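Local coordinates for protein member of s1p family of ribosomal proteins (Pyrococcus furiosus, PDB 5YH1) that probably acts as a manganese-dependent exonuclease on nucleic acids, this chain being the DHH-domain part of a longer protein, at residues S102-Y107 against N138-D144; K152-I158 against Y180-H184. All coordinates share one frame; numbering follows the deposited sequence.

Both contacts lie in the parallel five-stranded sheet domain that carries the DHH family motif, and follow one another along the chain. Contact 1 joins loops at the C-terminal ends of strands 97-102 and 132-136, where the manganese ion is bound by Asp67, Asp137, His163 and Asp229. The side chain of Asn138 comes within about 8 Å of the metal. Contact 2 sits where strands 158-161 and 183-185 begin, at the other end of the sheet and away from the metal site. Helix 145-152 runs from one to the other. The centres are 15 Å apart, yet Gly140 CA and His184 CE1 pack at 3.4 Å.

Contact 1: residues S102-Y107 against N138-D144; sequences SRAPFY and NGGTTED
Asp144 sets its carboxylate against the backbone of Phe106 and Tyr107. Asp144 OD1 accepts a hydrogen bond from Tyr107 N, 2.7 Å away. The N-H points almost straight at it (166°), and the donor nitrogen lies nearly on the extension of the C-O bond. The same OD1 also rests against CB of Phe106 and CB of Tyr107. The second oxygen faces back into its own loop. Asp144 OD2 takes Thr141 N at 3.1 Å through its anti lone pair, and Thr141 OG1 at 2.9 Å from above the carboxylate plane. Water 1 donates to OD2 as well and to Pro105 O, and accepts from Gly139 N, which ties the loops together. These bonds hold the carboxylate against rotation.

The two loops follow strands 97-102 and 132-136 of a Rossmann-like parallel sheet, with strand 58-63 between them, on the side where Asp137 binds manganese. Asn138 comes directly after that ligand. Its side-chain amide lies against the backbone from Ala104 to Phe106, and Asn138 CG is 3.7 Å from Pro105 C.

The Phe106 side chain lies alongside the 3-10 segment 142-144. With chi1 at 66°, CG sits between the backbone N and the carbonyl carbon, and CD2 comes obliquely to Glu143 O at 3.6 Å. Phe106 CB meets Glu143 CB at 4.1 Å. A bound glycerol lies close to the Phe106 side chain. Water 2 bridges Glu143 O and Tyr107 O beside it. The Tyr107 ring turns its back on the 138-144 loop. It packs on Val133, Ile135 and helix 145-152, and its hydroxyl is hydrogen-bonded to Asp115.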
ATOM      1  N   SER A 102       3.703  -5.120  13.745  1.00 26.93           N
ATOM      2  CA  SER A 102       2.993  -6.137  12.999  1.00 27.74           C
ATOM      3  C   SER A 102       1.535  -5.989  13.373  1.00 28.16           C
ATOM      4  O   SER A 102       1.188  -6.069  14.558  1.00 29.18           O
ATOM      5  CB  SER A 102       3.485  -7.532  13.389  1.00 28.08           C
ATOM      6  OG  SER A 102       4.810  -7.747  12.936  1.00 28.89           O
ATOM      7  N   ARG A 103       0.688  -5.754  12.381  1.00 27.30           N
ATOM      8  CA  ARG A 103      -0.739  -5.602  12.613  1.00 27.89           C
ATOM      9  C   ARG A 103      -1.372  -6.972  12.856  1.00 27.40           C
ATOM     10  O   ARG A 103      -2.324  -7.087  13.605  1.00 30.23           O
ATOM     11  CB  ARG A 103      -1.405  -4.864  11.435  1.00 27.15           C
ATOM     12  N   ALA A 104      -0.825  -8.017  12.247  1.00 27.16           N
ATOM     13  CA  ALA A 104      -1.308  -9.379  12.476  1.00 26.86           C
ATOM     14  C   ALA A 104      -0.877  -9.909  13.851  1.00 26.38           C
ATOM     15  O   ALA A 104       0.162  -9.513  14.367  1.00 25.26           O
ATOM     16  CB  ALA A 104      -0.789 -10.296  11.388  1.00 27.88           C
ATOM     17  N   PRO A 105      -1.662 -10.836  14.436  1.00 26.83           N
ATOM     18  CA  PRO A 105      -1.292 -11.446  15.721  1.00 26.78           C
ATOM     19  C   PRO A 105      -0.250 -12.578  15.589  1.00 26.94           C
ATOM     20  O   PRO A 105      -0.133 -13.436  16.469  1.00 25.41           O
ATOM     21  CB  PRO A 105      -2.631 -11.990  16.234  1.00 26.70           C
ATOM     22  CG  PRO A 105      -3.362 -12.367  14.979  1.00 26.70           C
ATOM     23  CD  PRO A 105      -2.916 -11.408  13.904  1.00 26.49           C
ATOM     24  N   PHE A 106       0.494 -12.581  14.491  1.00 27.31           N
ATOM     25  CA  PHE A 106       1.605 -13.502  14.329  1.00 27.38           C
ATOM     26  C   PHE A 106       2.611 -12.890  13.362  1.00 26.83           C
ATOM     27  O   PHE A 106       2.335 -11.874  12.721  1.00 26.64           O
ATOM     28  CB  PHE A 106       1.109 -14.877  13.859  1.00 28.06           C
ATOM     29  CG  PHE A 106       0.513 -14.883  12.476  1.00 29.59           C
ATOM     30  CD1 PHE A 106      -0.803 -14.494  12.267  1.00 30.32           C
ATOM     31  CD2 PHE A 106       1.257 -15.322  11.384  1.00 29.95           C
ATOM     32  CE1 PHE A 106      -1.355 -14.518  10.992  1.00 30.76           C
ATOM     33  CE2 PHE A 106       0.705 -15.351  10.111  1.00 29.80           C
ATOM     34  CZ  PHE A 106      -0.598 -14.942   9.917  1.00 29.32           C
ATOM     35  N   TYR A 107       3.788 -13.496  13.292  1.00 26.45           N
ATOM     36  CA  TYR A 107       4.857 -13.020  12.430  1.00 26.80           C
ATOM     37  C   TYR A 107       4.531 -13.439  10.986  1.00 27.40           C
ATOM     38  O   TYR A 107       4.891 -14.523  10.541  1.00 28.55           O
ATOM     39  CB  TYR A 107       6.190 -13.589  12.930  1.00 26.03           C
ATOM     40  CG  TYR A 107       7.466 -12.908  12.463  1.00 25.35           C
ATOM     41  CD1 TYR A 107       7.454 -11.779  11.643  1.00 25.51           C
ATOM     42  CD2 TYR A 107       8.700 -13.395  12.876  1.00 25.14           C
ATOM     43  CE1 TYR A 107       8.639 -11.178  11.236  1.00 24.89           C
ATOM     44  CE2 TYR A 107       9.882 -12.793  12.482  1.00 25.02           C
ATOM     45  CZ  TYR A 107       9.847 -11.684  11.665  1.00 24.92           C
ATOM     46  OH  TYR A 107      11.038 -11.095  11.284  1.00 25.33           O
ATOM     47  N   ASN A 138       4.034 -11.065  20.089  1.00 27.27           N
ATOM     48  CA  ASN A 138       3.754 -11.991  19.011  1.00 27.18           C
ATOM     49  C   ASN A 138       4.894 -12.991  19.120  1.00 26.49           C
ATOM     50  O   ASN A 138       5.840 -12.752  19.875  1.00 25.23           O
ATOM     51  CB  ASN A 138       3.854 -11.296  17.642  1.00 27.28           C
ATOM     52  CG  ASN A 138       2.537 -10.726  17.150  1.00 28.47           C
ATOM     53  OD1 ASN A 138       1.501 -10.846  17.796  1.00 29.57           O
ATOM     54  ND2 ASN A 138       2.580 -10.081  15.980  1.00 28.64           N
ATOM     55  N   GLY A 139       4.822 -14.079  18.354  1.00 26.03           N
ATOM     56  CA  GLY A 139       5.988 -14.935  18.154  1.00 26.83           C
ATOM     57  C   GLY A 139       6.015 -16.242  18.923  1.00 26.58           C
ATOM     58  O   GLY A 139       6.785 -17.143  18.588  1.00 27.51           O
ATOM     59  N   GLY A 140       5.186 -16.357  19.951  1.00 26.73           N
ATOM     60  CA  GLY A 140       5.235 -17.510  20.847  1.00 27.38           C
ATOM     61  C   GLY A 140       4.321 -18.669  20.489  1.00 27.62           C
ATOM     62  O   GLY A 140       4.046 -19.508  21.345  1.00 27.56           O
ATOM     63  N   THR A 141       3.847 -18.725  19.245  1.00 28.21           N
ATOM     64  CA  THR A 141       2.917 -19.774  18.824  1.00 28.52           C
ATOM     65  C   THR A 141       3.364 -20.510  17.574  1.00 29.78           C
ATOM     66  O   THR A 141       4.313 -20.117  16.883  1.00 28.73           O
ATOM     67  CB  THR A 141       1.510 -19.226  18.526  1.00 29.37           C
ATOM     68  OG1 THR A 141       1.519 -18.568  17.260  1.00 29.31           O
ATOM     69  CG2 THR A 141       1.019 -18.271  19.637  1.00 30.00           C
ATOM     70  N   THR A 142       2.634 -21.579  17.283  1.00 30.30           N
ATOM     71  CA  THR A 142       2.880 -22.412  16.118  1.00 30.76           C
ATOM     72  C   THR A 142       2.677 -21.652  14.789  1.00 31.50           C
ATOM     73  O   THR A 142       3.340 -21.951  13.797  1.00 29.88           O
ATOM     74  CB  THR A 142       2.012 -23.685  16.219  1.00 31.02           C
ATOM     75  OG1 THR A 142       2.513 -24.483  17.305  1.00 31.86           O
ATOM     76  CG2 THR A 142       2.036 -24.509  14.928  1.00 31.13           C
ATOM     77  N   GLU A 143       1.817 -20.636  14.790  1.00 32.87           N
ATOM     78  CA  GLU A 143       1.594 -19.804  13.594  1.00 34.07           C
ATOM     79  C   GLU A 143       2.830 -18.971  13.222  1.00 30.45           C
ATOM     80  O   GLU A 143       2.912 -18.435  12.117  1.00 31.61           O
ATOM     81  CB  GLU A 143       0.389 -18.872  13.789  1.00 37.73           C
ATOM     82  CG  GLU A 143      -0.967 -19.540  13.606  1.00 42.74           C
ATOM     83  CD  GLU A 143      -1.257 -20.614  14.648  1.00 48.64           C
ATOM     84  OE1 GLU A 143      -1.691 -21.719  14.253  1.00 58.16           O
ATOM     85  OE2 GLU A 143      -1.039 -20.371  15.860  1.00 50.14           O
ATOM     86  N   ASP A 144       3.776 -18.856  14.147  1.00 27.16           N
ATOM     87  CA  ASP A 144       5.007 -18.118  13.909  1.00 26.14           C
ATOM     88  C   ASP A 144       6.131 -18.964  13.298  1.00 25.43           C
ATOM     89  O   ASP A 144       7.116 -18.411  12.808  1.00 23.00           O
ATOM     90  CB  ASP A 144       5.475 -17.481  15.210  1.00 26.74           C
ATOM     91  CG  ASP A 144       4.440 -16.522  15.779  1.00 27.62           C
ATOM     92  OD1 ASP A 144       4.251 -15.452  15.167  1.00 27.22           O
ATOM     93  OD2 ASP A 144       3.811 -16.844  16.810  1.00 26.52           O
TER
HETATM   94  O   HOH W   1       2.040 -14.998  17.551  1.00 23.18           O
HETATM   95  O   HOH W   2       4.718 -17.321  10.229  1.00 26.28           O

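Contact 2: residues K152-I158 against Y180-H184; sequences KAYGVKI and YVDVH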
ATOM      1  N   LYS A 152      15.875 -19.147   9.996  1.00 29.57           N
ATOM      2  CA  LYS A 152      16.919 -20.124  10.309  1.00 32.30           C
ATOM      3  C   LYS A 152      17.732 -20.544   9.073  1.00 31.40           C
ATOM      4  O   LYS A 152      18.890 -20.917   9.196  1.00 30.54           O
ATOM      5  CB  LYS A 152      16.337 -21.329  11.052  1.00 33.79           C
ATOM      6  CG  LYS A 152      15.960 -21.012  12.507  1.00 36.80           C
ATOM      7  CD  LYS A 152      17.089 -20.328  13.282  1.00 37.29           C
ATOM      8  CE  LYS A 152      16.821 -20.328  14.782  1.00 38.23           C
ATOM      9  NZ  LYS A 152      17.867 -19.594  15.546  1.00 37.63           N
ATOM     10  N   ALA A 153      17.153 -20.426   7.884  1.00 30.17           N
ATOM     11  CA  ALA A 153      17.930 -20.607   6.660  1.00 29.11           C
ATOM     12  C   ALA A 153      19.062 -19.577   6.556  1.00 28.74           C
ATOM     13  O   ALA A 153      20.024 -19.783   5.814  1.00 29.55           O
ATOM     14  CB  ALA A 153      17.031 -20.531   5.442  1.00 29.28           C
ATOM     15  N   TYR A 154      18.958 -18.480   7.303  1.00 27.20           N
ATOM     16  CA  TYR A 154      20.004 -17.461   7.332  1.00 26.73           C
ATOM     17  C   TYR A 154      20.843 -17.477   8.618  1.00 26.43           C
ATOM     18  O   TYR A 154      21.663 -16.584   8.822  1.00 28.17           O
ATOM     19  CB  TYR A 154      19.374 -16.077   7.093  1.00 26.81           C
ATOM     20  CG  TYR A 154      18.806 -15.974   5.703  1.00 26.44           C
ATOM     21  CD1 TYR A 154      17.561 -16.503   5.407  1.00 26.20           C
ATOM     22  CD2 TYR A 154      19.537 -15.389   4.673  1.00 26.01           C
ATOM     23  CE1 TYR A 154      17.048 -16.447   4.122  1.00 26.28           C
ATOM     24  CE2 TYR A 154      19.033 -15.326   3.386  1.00 26.08           C
ATOM     25  CZ  TYR A 154      17.789 -15.854   3.114  1.00 26.23           C
ATOM     26  OH  TYR A 154      17.288 -15.801   1.828  1.00 25.20           O
ATOM     27  N   GLY A 155      20.655 -18.487   9.466  1.00 26.17           N
ATOM     28  CA  GLY A 155      21.367 -18.570  10.759  1.00 26.64           C
ATOM     29  C   GLY A 155      21.069 -17.444  11.743  1.00 27.64           C
ATOM     30  O   GLY A 155      21.912 -17.094  12.581  1.00 28.42           O
ATOM     31  N   VAL A 156      19.872 -16.870  11.650  1.00 27.30           N
ATOM     32  CA  VAL A 156      19.484 -15.737  12.487  1.00 27.53           C
ATOM     33  C   VAL A 156      19.077 -16.213  13.885  1.00 27.62           C
ATOM     34  O   VAL A 156      18.389 -17.222  14.027  1.00 28.19           O
ATOM     35  CB  VAL A 156      18.339 -14.932  11.825  1.00 27.85           C
ATOM     36  CG1 VAL A 156      17.622 -14.032  12.818  1.00 27.79           C
ATOM     37  CG2 VAL A 156      18.887 -14.110  10.658  1.00 28.40           C
ATOM     38  N   LYS A 157      19.521 -15.490  14.907  1.00 28.28           N
ATOM     39  CA  LYS A 157      19.107 -15.775  16.285  1.00 29.66           C
ATOM     40  C   LYS A 157      17.874 -14.966  16.640  1.00 28.14           C
ATOM     41  O   LYS A 157      17.691 -13.848  16.154  1.00 26.05           O
ATOM     42  CB  LYS A 157      20.251 -15.521  17.256  1.00 32.69           C
ATOM     43  CG  LYS A 157      21.388 -16.500  17.029  1.00 36.35           C
ATOM     44  CD  LYS A 157      22.495 -16.315  18.038  1.00 41.84           C
ATOM     45  CE  LYS A 157      23.541 -17.410  17.889  1.00 45.51           C
ATOM     46  NZ  LYS A 157      24.672 -17.169  18.827  1.00 48.13           N
ATOM     47  N   ILE A 158      17.020 -15.565  17.462  1.00 27.05           N
ATOM     48  CA  ILE A 158      15.669 -15.086  17.658  1.00 27.02           C
ATOM     49  C   ILE A 158      15.327 -15.086  19.148  1.00 26.95           C
ATOM     50  O   ILE A 158      15.459 -16.113  19.823  1.00 27.37           O
ATOM     51  CB  ILE A 158      14.650 -15.974  16.900  1.00 26.65           C
ATOM     52  CG1 ILE A 158      14.971 -16.032  15.398  1.00 26.58           C
ATOM     53  CG2 ILE A 158      13.236 -15.455  17.098  1.00 26.19           C
ATOM     54  CD1 ILE A 158      14.231 -17.129  14.657  1.00 25.85           C
ATOM     55  N   TYR A 180      12.408 -23.597  17.407  1.00 32.14           N
ATOM     56  CA  TYR A 180      12.804 -22.696  16.327  1.00 31.57           C
ATOM     57  C   TYR A 180      13.331 -21.348  16.809  1.00 32.44           C
ATOM     58  O   TYR A 180      13.723 -20.526  15.989  1.00 31.62           O
ATOM     59  CB  TYR A 180      11.632 -22.477  15.376  1.00 31.83           C
ATOM     60  CG  TYR A 180      11.143 -23.754  14.751  1.00 31.46           C
ATOM     61  CD1 TYR A 180      11.667 -24.206  13.544  1.00 32.08           C
ATOM     62  CD2 TYR A 180      10.173 -24.520  15.377  1.00 32.95           C
ATOM     63  CE1 TYR A 180      11.223 -25.387  12.970  1.00 33.42           C
ATOM     64  CE2 TYR A 180       9.723 -25.705  14.815  1.00 34.30           C
ATOM     65  CZ  TYR A 180      10.250 -26.128  13.611  1.00 34.12           C
ATOM     66  OH  TYR A 180       9.793 -27.292  13.061  1.00 37.32           O
ATOM     67  N   VAL A 181      13.335 -21.114  18.122  1.00 32.08           N
ATOM     68  CA  VAL A 181      13.842 -19.856  18.676  1.00 31.18           C
ATOM     69  C   VAL A 181      14.846 -20.116  19.793  1.00 30.81           C
ATOM     70  O   VAL A 181      14.822 -21.170  20.420  1.00 30.82           O
ATOM     71  CB  VAL A 181      12.703 -18.942  19.189  1.00 31.81           C
ATOM     72  CG1 VAL A 181      11.703 -18.653  18.070  1.00 31.46           C
ATOM     73  CG2 VAL A 181      12.000 -19.538  20.399  1.00 31.22           C
ATOM     74  N   ASP A 182      15.702 -19.132  20.048  1.00 30.00           N
ATOM     75  CA  ASP A 182      16.831 -19.285  20.963  1.00 30.26           C
ATOM     76  C   ASP A 182      16.490 -19.003  22.428  1.00 31.01           C
ATOM     77  O   ASP A 182      17.072 -19.603  23.330  1.00 30.70           O
ATOM     78  CB  ASP A 182      17.980 -18.388  20.499  1.00 31.16           C
ATOM     79  CG  ASP A 182      18.506 -18.795  19.121  1.00 32.67           C
ATOM     80  OD1 ASP A 182      19.437 -19.611  19.093  1.00 33.92           O
ATOM     81  OD2 ASP A 182      17.951 -18.363  18.081  1.00 31.26           O
ATOM     82  N   VAL A 183      15.587 -18.063  22.669  1.00 30.26           N
ATOM     83  CA  VAL A 183      15.020 -17.893  24.006  1.00 29.89           C
ATOM     84  C   VAL A 183      13.595 -17.372  23.892  1.00 29.29           C
ATOM     85  O   VAL A 183      13.314 -16.442  23.118  1.00 28.68           O
ATOM     86  CB  VAL A 183      15.870 -16.980  24.910  1.00 30.66           C
ATOM     87  CG1 VAL A 183      15.909 -15.557  24.386  1.00 31.50           C
ATOM     88  CG2 VAL A 183      15.340 -17.004  26.343  1.00 30.94           C
ATOM     89  N   HIS A 184      12.701 -18.002  24.652  1.00 27.02           N
ATOM     90  CA  HIS A 184      11.292 -17.672  24.648  1.00 25.58           C
ATOM     91  C   HIS A 184      10.871 -17.310  26.076  1.00 26.83           C
ATOM     92  O   HIS A 184      10.834 -18.170  26.954  1.00 26.60           O
ATOM     93  CB  HIS A 184      10.512 -18.856  24.092  1.00 24.70           C
ATOM     94  CG  HIS A 184       9.060 -18.581  23.865  1.00 23.91           C
ATOM     95  ND1 HIS A 184       8.191 -19.546  23.411  1.00 24.17           N
ATOM     96  CD2 HIS A 184       8.317 -17.470  24.067  1.00 23.64           C
ATOM     97  CE1 HIS A 184       6.976 -19.035  23.317  1.00 24.22           C
ATOM     98  NE2 HIS A 184       7.025 -17.778  23.719  1.00 24.10           N
TER
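Lys152 and Asp182 form a salt bridge where two neighbouring parallel strands of the DHH-domain sheet, 158-161 and 183-185, begin. Helix 145-152 ends here in a Schellman motif, with Gly155 as the C-prime residue. Lys152 therefore stands at the end of the helix, and its chain bends at chi2 (-51°) to run toward the strand starts.

The charged and polar bonds centre on Asp182 OD2. Lys152 NZ reaches Asp182 OD2 at 2.8 Å on the syn side. Ile158 N comes to Asp182 OD2 at 3.0 Å on the anti side, from the opposite face of the carboxylate plane. Lys152 NZ also donates to Val156 O at 2.9 Å, so the ammonium joins the helix-to-strand turn to the carboxylate. With an alanine in place of Lys152, Asp182 would probably be left without its charged mate and Val156 O without this donor. The Lys157 chain crosses Asp182 at about a right angle, with Lys157 CB 3.7 Å from Asp182 OD2.

Backbone bonds run the other way, to Ile158 O. Asp182 N donates to Ile158 O at 3.0 Å. Val183 N gives the same oxygen a longer, weak bond.

Apolar packing lies on the side of helix 145-152, where Tyr148 touches Ile158, Tyr180 and Val181. The Ile158 and Val181 side chains cross at about a right angle. CG2 of Ile158 meets CG1 of Val181 at 3.7 Å. The other branch of Ile158 ends at CD1, 3.7 Å from Tyr180 O, an oxygen that Lys152 CE also approaches, to 3.3 Å.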